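Local atomic coordinates of sensory box/response regulator (PDB entry 5YRP), a protein that belongs to the bacterial EAL-domain signalling proteins and folds as a modified TIM barrel that holds a magnesium ion. Residues L6-L11 and R58-T63; A66-W71 and F107-G112. One frame throughout, in Å; residues are numbered along the deposited sequence.

Contact 1. Residues L6-L11 and R58-T63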
loop_
_atom_site.group_PDB
_atom_site.type_symbol
_atom_site.label_atom_id
_atom_site.label_comp_id
_atom_site.label_asym_id
_atom_site.label_seq_id
_atom_site.Cartn_x
_atom_site.Cartn_y
_atom_site.Cartn_z
ATOM N N LEU A 6 -16.369 -1.257 -30.977
ATOM C CA LEU A 6 -16.516 -1.515 -29.532
ATOM C C LEU A 6 -17.841 -0.984 -28.983
ATOM O O LEU A 6 -18.522 -0.185 -29.624
ATOM C CB LEU A 6 -15.334 -0.932 -28.736
ATOM C CG LEU A 6 -14.933 0.543 -28.910
ATOM C CD1 LEU A 6 -15.936 1.511 -28.304
ATOM C CD2 LEU A 6 -13.568 0.780 -28.280
ATOM N N VAL A 7 -18.184 -1.435 -27.782
ATOM C CA VAL A 7 -19.435 -1.054 -27.130
ATOM C C VAL A 7 -19.239 -1.025 -25.619
ATOM O O VAL A 7 -18.406 -1.756 -25.082
ATOM C CB VAL A 7 -20.580 -2.024 -27.505
ATOM C CG1 VAL A 7 -20.277 -3.446 -27.042
ATOM C CG2 VAL A 7 -21.917 -1.539 -26.954
ATOM N N LEU A 8 -20.002 -0.176 -24.940
ATOM C CA LEU A 8 -19.887 -0.059 -23.492
ATOM C C LEU A 8 -20.562 -1.209 -22.759
ATOM O O LEU A 8 -21.486 -1.849 -23.258
ATOM C CB LEU A 8 -20.422 1.282 -22.985
ATOM C CG LEU A 8 -19.459 2.473 -23.065
ATOM C CD1 LEU A 8 -20.162 3.733 -22.585
ATOM C CD2 LEU A 8 -18.183 2.261 -22.261
ATOM N N HIS A 9 -20.081 -1.413 -21.540
ATOM C CA HIS A 9 -20.357 -2.583 -20.722
ATOM C C HIS A 9 -20.532 -2.040 -19.322
ATOM O O HIS A 9 -19.732 -1.218 -18.880
ATOM C CB HIS A 9 -19.137 -3.510 -20.775
ATOM C CG HIS A 9 -19.441 -4.955 -20.540
ATOM N ND1 HIS A 9 -18.460 -5.872 -20.229
ATOM C CD2 HIS A 9 -20.605 -5.646 -20.582
ATOM C CE1 HIS A 9 -19.005 -7.068 -20.097
ATOM N NE2 HIS A 9 -20.307 -6.958 -20.299
ATOM N N TYR A 10 -21.568 -2.465 -18.616
ATOM C CA TYR A 10 -21.848 -1.874 -17.310
ATOM C C TYR A 10 -21.886 -2.899 -16.194
ATOM O O TYR A 10 -22.740 -3.780 -16.175
ATOM C CB TYR A 10 -23.146 -1.095 -17.357
ATOM C CG TYR A 10 -23.097 0.085 -18.279
ATOM C CD1 TYR A 10 -22.668 1.326 -17.819
ATOM C CD2 TYR A 10 -23.479 -0.033 -19.610
ATOM C CE1 TYR A 10 -22.617 2.421 -18.659
ATOM C CE2 TYR A 10 -23.434 1.057 -20.461
ATOM C CZ TYR A 10 -23.002 2.283 -19.981
ATOM O OH TYR A 10 -22.956 3.374 -20.821
ATOM N N LEU A 11 -20.937 -2.768 -15.273
ATOM C CA LEU A 11 -20.847 -3.632 -14.101
ATOM C C LEU A 11 -21.559 -2.945 -12.946
ATOM O O LEU A 11 -21.044 -1.966 -12.406
ATOM C CB LEU A 11 -19.377 -3.883 -13.744
ATOM C CG LEU A 11 -19.054 -4.613 -12.437
ATOM C CD1 LEU A 11 -19.841 -5.910 -12.305
ATOM C CD2 LEU A 11 -17.562 -4.891 -12.351
ATOM N N ARG A 58 -11.734 9.126 -23.019
ATOM C CA ARG A 58 -12.481 10.352 -23.315
ATOM C C ARG A 58 -13.762 10.034 -24.093
ATOM O O ARG A 58 -14.798 10.660 -23.876
ATOM C CB ARG A 58 -11.621 11.368 -24.072
ATOM C CG ARG A 58 -12.387 12.632 -24.453
ATOM C CD ARG A 58 -11.550 13.902 -24.385
ATOM N NE ARG A 58 -12.390 15.093 -24.549
ATOM C CZ ARG A 58 -12.020 16.344 -24.270
ATOM N NH1 ARG A 58 -10.804 16.614 -23.800
ATOM N NH2 ARG A 58 -12.881 17.341 -24.459
ATOM N N TRP A 59 -13.682 9.055 -24.989
ATOM C CA TRP A 59 -14.860 8.548 -25.692
ATOM C C TRP A 59 -15.826 7.884 -24.715
ATOM O O TRP A 59 -17.026 8.159 -24.734
ATOM C CB TRP A 59 -14.456 7.550 -26.782
ATOM C CG TRP A 59 -15.626 6.895 -27.463
ATOM C CD1 TRP A 59 -16.296 7.349 -28.561
ATOM C CD2 TRP A 59 -16.267 5.671 -27.081
ATOM N NE1 TRP A 59 -17.312 6.485 -28.888
ATOM C CE2 TRP A 59 -17.315 5.445 -27.997
ATOM C CE3 TRP A 59 -16.056 4.745 -26.054
ATOM C CZ2 TRP A 59 -18.150 4.331 -27.918
ATOM C CZ3 TRP A 59 -16.886 3.636 -25.975
ATOM C CH2 TRP A 59 -17.924 3.441 -26.901
ATOM N N VAL A 60 -15.291 7.003 -23.875
ATOM C CA VAL A 60 -16.079 6.299 -22.856
ATOM C C VAL A 60 -16.843 7.289 -21.986
ATOM O O VAL A 60 -18.056 7.171 -21.818
ATOM C CB VAL A 60 -15.182 5.420 -21.957
ATOM C CG1 VAL A 60 -15.909 4.992 -20.688
ATOM C CG2 VAL A 60 -14.696 4.198 -22.725
ATOM N N LEU A 61 -16.119 8.263 -21.450
ATOM C CA LEU A 61 -16.705 9.287 -20.586
ATOM C C LEU A 61 -17.937 9.921 -21.225
ATOM O O LEU A 61 -18.983 10.042 -20.590
ATOM C CB LEU A 61 -15.663 10.360 -20.265
ATOM C CG LEU A 61 -16.089 11.559 -19.415
ATOM C CD1 LEU A 61 -16.835 11.151 -18.157
ATOM C CD2 LEU A 61 -14.866 12.381 -19.041
ATOM N N ARG A 62 -17.801 10.308 -22.488
ATOM C CA ARG A 62 -18.890 10.931 -23.243
ATOM C C ARG A 62 -20.034 9.944 -23.523
ATOM O O ARG A 62 -21.213 10.271 -23.345
ATOM C CB ARG A 62 -18.350 11.506 -24.559
ATOM C CG ARG A 62 -19.313 12.433 -25.289
ATOM C CD ARG A 62 -18.717 12.953 -26.588
ATOM N NE ARG A 62 -19.571 13.950 -27.232
ATOM C CZ ARG A 62 -19.695 15.219 -26.844
ATOM N NH1 ARG A 62 -19.029 15.683 -25.787
ATOM N NH2 ARG A 62 -20.498 16.034 -27.518
ATOM N N THR A 63 -19.679 8.738 -23.954
ATOM C CA THR A 63 -20.667 7.714 -24.292
ATOM C C THR A 63 -21.396 7.199 -23.046
ATOM O O THR A 63 -22.605 6.958 -23.077
ATOM C CB THR A 63 -20.009 6.530 -25.027
ATOM O OG1 THR A 63 -19.162 7.026 -26.069
ATOM C CG2 THR A 63 -21.058 5.611 -25.636
#
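L6 turns its CG into the position between its own backbone N and carbonyl carbon (chi1 53°), while W59 swings CG anti to its backbone N, and the two torsions bring the leucine's CD1 over one face of the indole. CD1 lies over the six-membered ring, but it is modelled too close to W59 CH2 for its exact height to be trusted. On the opposite face lies T63 OG1, 3.1 Å above the ring plane and over its centre. That hydroxyl is placed by its bond to W59 O, 2.8 Å from T63 OG1, reaching the oxygen from above the carbonyl plane. W59 O also takes the helical bond from T63 N, so two donors grip it.

L8 is the buried centre. Its two methyls divide the work: CD2 leans on V60 CG1 at 3.9 Å, while CD1 meets T63 CG2 at 3.7 Å. The root of the fork, L8 CG, lies 4.1 Å from W59 CZ3. No hydrogen bond joins the segments.

V60 and L8 both reach V28 of strand 21-29, the strand that pairs with 7-15 and carries the magnesium ligand E25. Strand 7-11 and helix 58-63 cross at -67°, their axes 9.9 Å apart: a helix packed by apolar side chains on the outer surface of the strands, as in the TIM-barrel fold of EAL domains.

Contact 2. Residues A66-W71 and F107-G112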
loop_
_atom_site.group_PDB
_atom_site.type_symbol
_atom_site.label_atom_id
_atom_site.label_comp_id
_atom_site.label_asym_id
_atom_site.label_seq_id
_atom_site.Cartn_x
_atom_site.Cartn_y
_atom_site.Cartn_z
ATOM N N ALA A 66 -23.694 9.900 -21.859
ATOM C CA ALA A 66 -24.800 9.966 -22.809
ATOM C C ALA A 66 -25.818 8.876 -22.516
ATOM O O ALA A 66 -27.005 9.150 -22.357
ATOM C CB ALA A 66 -24.285 9.828 -24.230
ATOM N N GLU A 67 -25.330 7.640 -22.444
ATOM C CA GLU A 67 -26.160 6.476 -22.125
ATOM C C GLU A 67 -26.794 6.595 -20.741
ATOM O O GLU A 67 -27.912 6.137 -20.526
ATOM C CB GLU A 67 -25.313 5.201 -22.216
ATOM C CG GLU A 67 -26.019 3.904 -21.832
ATOM C CD GLU A 67 -27.212 3.572 -22.711
ATOM O OE1 GLU A 67 -27.318 4.115 -23.832
ATOM O OE2 GLU A 67 -28.039 2.744 -22.276
ATOM N N PHE A 68 -26.069 7.210 -19.814
ATOM C CA PHE A 68 -26.538 7.401 -18.442
ATOM C C PHE A 68 -27.739 8.349 -18.404
ATOM O O PHE A 68 -28.735 8.063 -17.741
ATOM C CB PHE A 68 -25.378 7.909 -17.567
ATOM C CG PHE A 68 -25.736 8.162 -16.121
ATOM C CD1 PHE A 68 -26.668 7.380 -15.453
ATOM C CD2 PHE A 68 -25.094 9.168 -15.413
ATOM C CE1 PHE A 68 -26.979 7.619 -14.123
ATOM C CE2 PHE A 68 -25.397 9.411 -14.082
ATOM C CZ PHE A 68 -26.343 8.634 -13.436
ATOM N N SER A 69 -27.655 9.458 -19.133
ATOM C CA SER A 69 -28.763 10.415 -19.203
ATOM C C SER A 69 -30.009 9.816 -19.870
ATOM O O SER A 69 -31.131 10.194 -19.541
ATOM C CB SER A 69 -28.335 11.691 -19.932
ATOM O OG SER A 69 -28.031 11.422 -21.286
ATOM N N ARG A 70 -29.809 8.882 -20.799
ATOM C CA ARG A 70 -30.929 8.179 -21.439
ATOM C C ARG A 70 -31.753 7.405 -20.417
ATOM O O ARG A 70 -32.969 7.295 -20.552
ATOM C CB ARG A 70 -30.442 7.217 -22.529
ATOM C CG ARG A 70 -29.846 7.897 -23.751
ATOM C CD ARG A 70 -29.701 6.926 -24.915
ATOM N NE ARG A 70 -28.876 7.476 -25.997
ATOM C CZ ARG A 70 -27.608 7.143 -26.261
ATOM N NH1 ARG A 70 -26.958 6.237 -25.535
ATOM N NH2 ARG A 70 -26.980 7.722 -27.277
ATOM N N TRP A 71 -31.081 6.864 -19.406
ATOM C CA TRP A 71 -31.757 6.173 -18.307
ATOM C C TRP A 71 -32.545 7.185 -17.488
ATOM O O TRP A 71 -33.707 6.963 -17.150
ATOM C CB TRP A 71 -30.754 5.455 -17.398
ATOM C CG TRP A 71 -29.782 4.565 -18.116
ATOM C CD1 TRP A 71 -29.919 4.043 -19.367
ATOM C CD2 TRP A 71 -28.533 4.078 -17.612
ATOM N NE1 TRP A 71 -28.826 3.271 -19.682
ATOM C CE2 TRP A 71 -27.961 3.273 -18.620
ATOM C CE3 TRP A 71 -27.839 4.246 -16.410
ATOM C CZ2 TRP A 71 -26.727 2.641 -18.462
ATOM C CZ3 TRP A 71 -26.612 3.619 -16.253
ATOM C CH2 TRP A 71 -26.068 2.827 -17.276
ATOM N N PHE A 107 -25.254 16.609 -21.217
ATOM C CA PHE A 107 -26.220 15.524 -20.993
ATOM C C PHE A 107 -27.061 15.697 -19.723
ATOM O O PHE A 107 -27.659 14.735 -19.230
ATOM C CB PHE A 107 -25.494 14.177 -20.966
ATOM C CG PHE A 107 -24.742 13.874 -22.229
ATOM C CD1 PHE A 107 -25.422 13.583 -23.404
ATOM C CD2 PHE A 107 -23.356 13.884 -22.248
ATOM C CE1 PHE A 107 -24.733 13.304 -24.572
ATOM C CE2 PHE A 107 -22.660 13.605 -23.411
ATOM C CZ PHE A 107 -23.349 13.315 -24.576
ATOM N N GLY A 108 -27.101 16.921 -19.202
ATOM C CA GLY A 108 -27.959 17.273 -18.070
ATOM C C GLY A 108 -27.794 16.383 -16.856
ATOM O O GLY A 108 -28.765 16.092 -16.157
ATOM N N LEU A 109 -26.565 15.944 -16.609
ATOM C CA LEU A 109 -26.275 15.098 -15.457
ATOM C C LEU A 109 -26.057 15.992 -14.243
ATOM O O LEU A 109 -25.300 16.962 -14.324
ATOM C CB LEU A 109 -25.046 14.227 -15.718
ATOM C CG LEU A 109 -25.199 13.193 -16.841
ATOM C CD1 LEU A 109 -23.869 12.523 -17.145
ATOM C CD2 LEU A 109 -26.244 12.145 -16.494
ATOM N N PRO A 110 -26.728 15.683 -13.119
ATOM C CA PRO A 110 -26.673 16.569 -11.960
ATOM C C PRO A 110 -25.400 16.424 -11.135
ATOM O O PRO A 110 -24.567 15.562 -11.408
ATOM C CB PRO A 110 -27.892 16.139 -11.140
ATOM C CG PRO A 110 -28.051 14.696 -11.447
ATOM C CD PRO A 110 -27.569 14.499 -12.861
ATOM N N ARG A 111 -25.271 17.274 -10.125
ATOM C CA ARG A 111 -24.092 17.292 -9.263
ATOM C C ARG A 111 -24.021 16.057 -8.367
ATOM O O ARG A 111 -24.973 15.745 -7.653
ATOM C CB ARG A 111 -24.094 18.548 -8.396
ATOM C CG ARG A 111 -24.015 19.843 -9.186
ATOM C CD ARG A 111 -24.015 21.045 -8.260
ATOM N NE ARG A 111 -22.980 20.922 -7.233
ATOM C CZ ARG A 111 -21.683 21.162 -7.421
ATOM N NH1 ARG A 111 -20.832 21.012 -6.409
ATOM N NH2 ARG A 111 -21.223 21.552 -8.605
ATOM N N GLY A 112 -22.886 15.363 -8.419
ATOM C CA GLY A 112 -22.651 14.160 -7.611
ATOM C C GLY A 112 -23.045 12.858 -8.294
ATOM O O GLY A 112 -22.919 11.783 -7.706
#
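A66 and S69, on one face of helix 52-73, meet F107 where the neighbouring helix 96-106 gives way to the loop leading into strand 114-119, a helix-to-strand turn of the EAL domain's TIM barrel. The tight part is apolar. The F107 ring lies flat against the helix, with A66 CA 3.7 Å above its plane and over its centre. A66 CB is 3.9 Å from the F107 ring centroid, 26° off the normal, a CH-pi contact. F107 reaches this place with CG anti to its carbonyl carbon (chi1 -59°); C65, just before A66, also touches its side chain. S69 CB lies against F107 O, and S69 OG beside F107 CB. L109 CD2 comes obliquely to the F68 ring, 3.4 Å from F68 CD2. F68 and L109 are both buried, and F68 also packs on I80 and S113.

The other side is looser. G108, at positive phi, lies exposed between F107 and L109, and exposed R111 takes no part, its NH2 bonding to N139 O. On the helix, E67 points away from the loop and holds exposed R70 by a salt bridge, with R70 NH1 2.7 Å from E67 OE1. E67 OE2 accepts from W71 NE1, whose ring is buried against helix 234-243. No hydrogen bond joins the two segments.

Beside F107, the S69 hydroxyl bonds back into its own helix: OG lies 2.7 Å from A66 O, tilted 25° from the carbonyl plane and on the same face as the other donor, R70 N.

Overall arrangement
Contact 1 and contact 2 come in series along the chain, their centres 13 Å apart, and share helix 52-73. Of that helix, 58-63 packs on strand 7-15, the first strand of the sheet, and 66-71 meets the loop between helix 96-106 and strand 114-119 on one side, while its E67 and W71 still touch Y10 of strand 7-15, the W71 ring edge-to-face. One helix therefore packs on the strands and on the turn that follows its neighbouring helix. F107 also lies against the backbone at R62. A second tie, the R62-E106 salt bridge, links contact 1 to helix 96-106 just before F107. Both belong to one EAL domain.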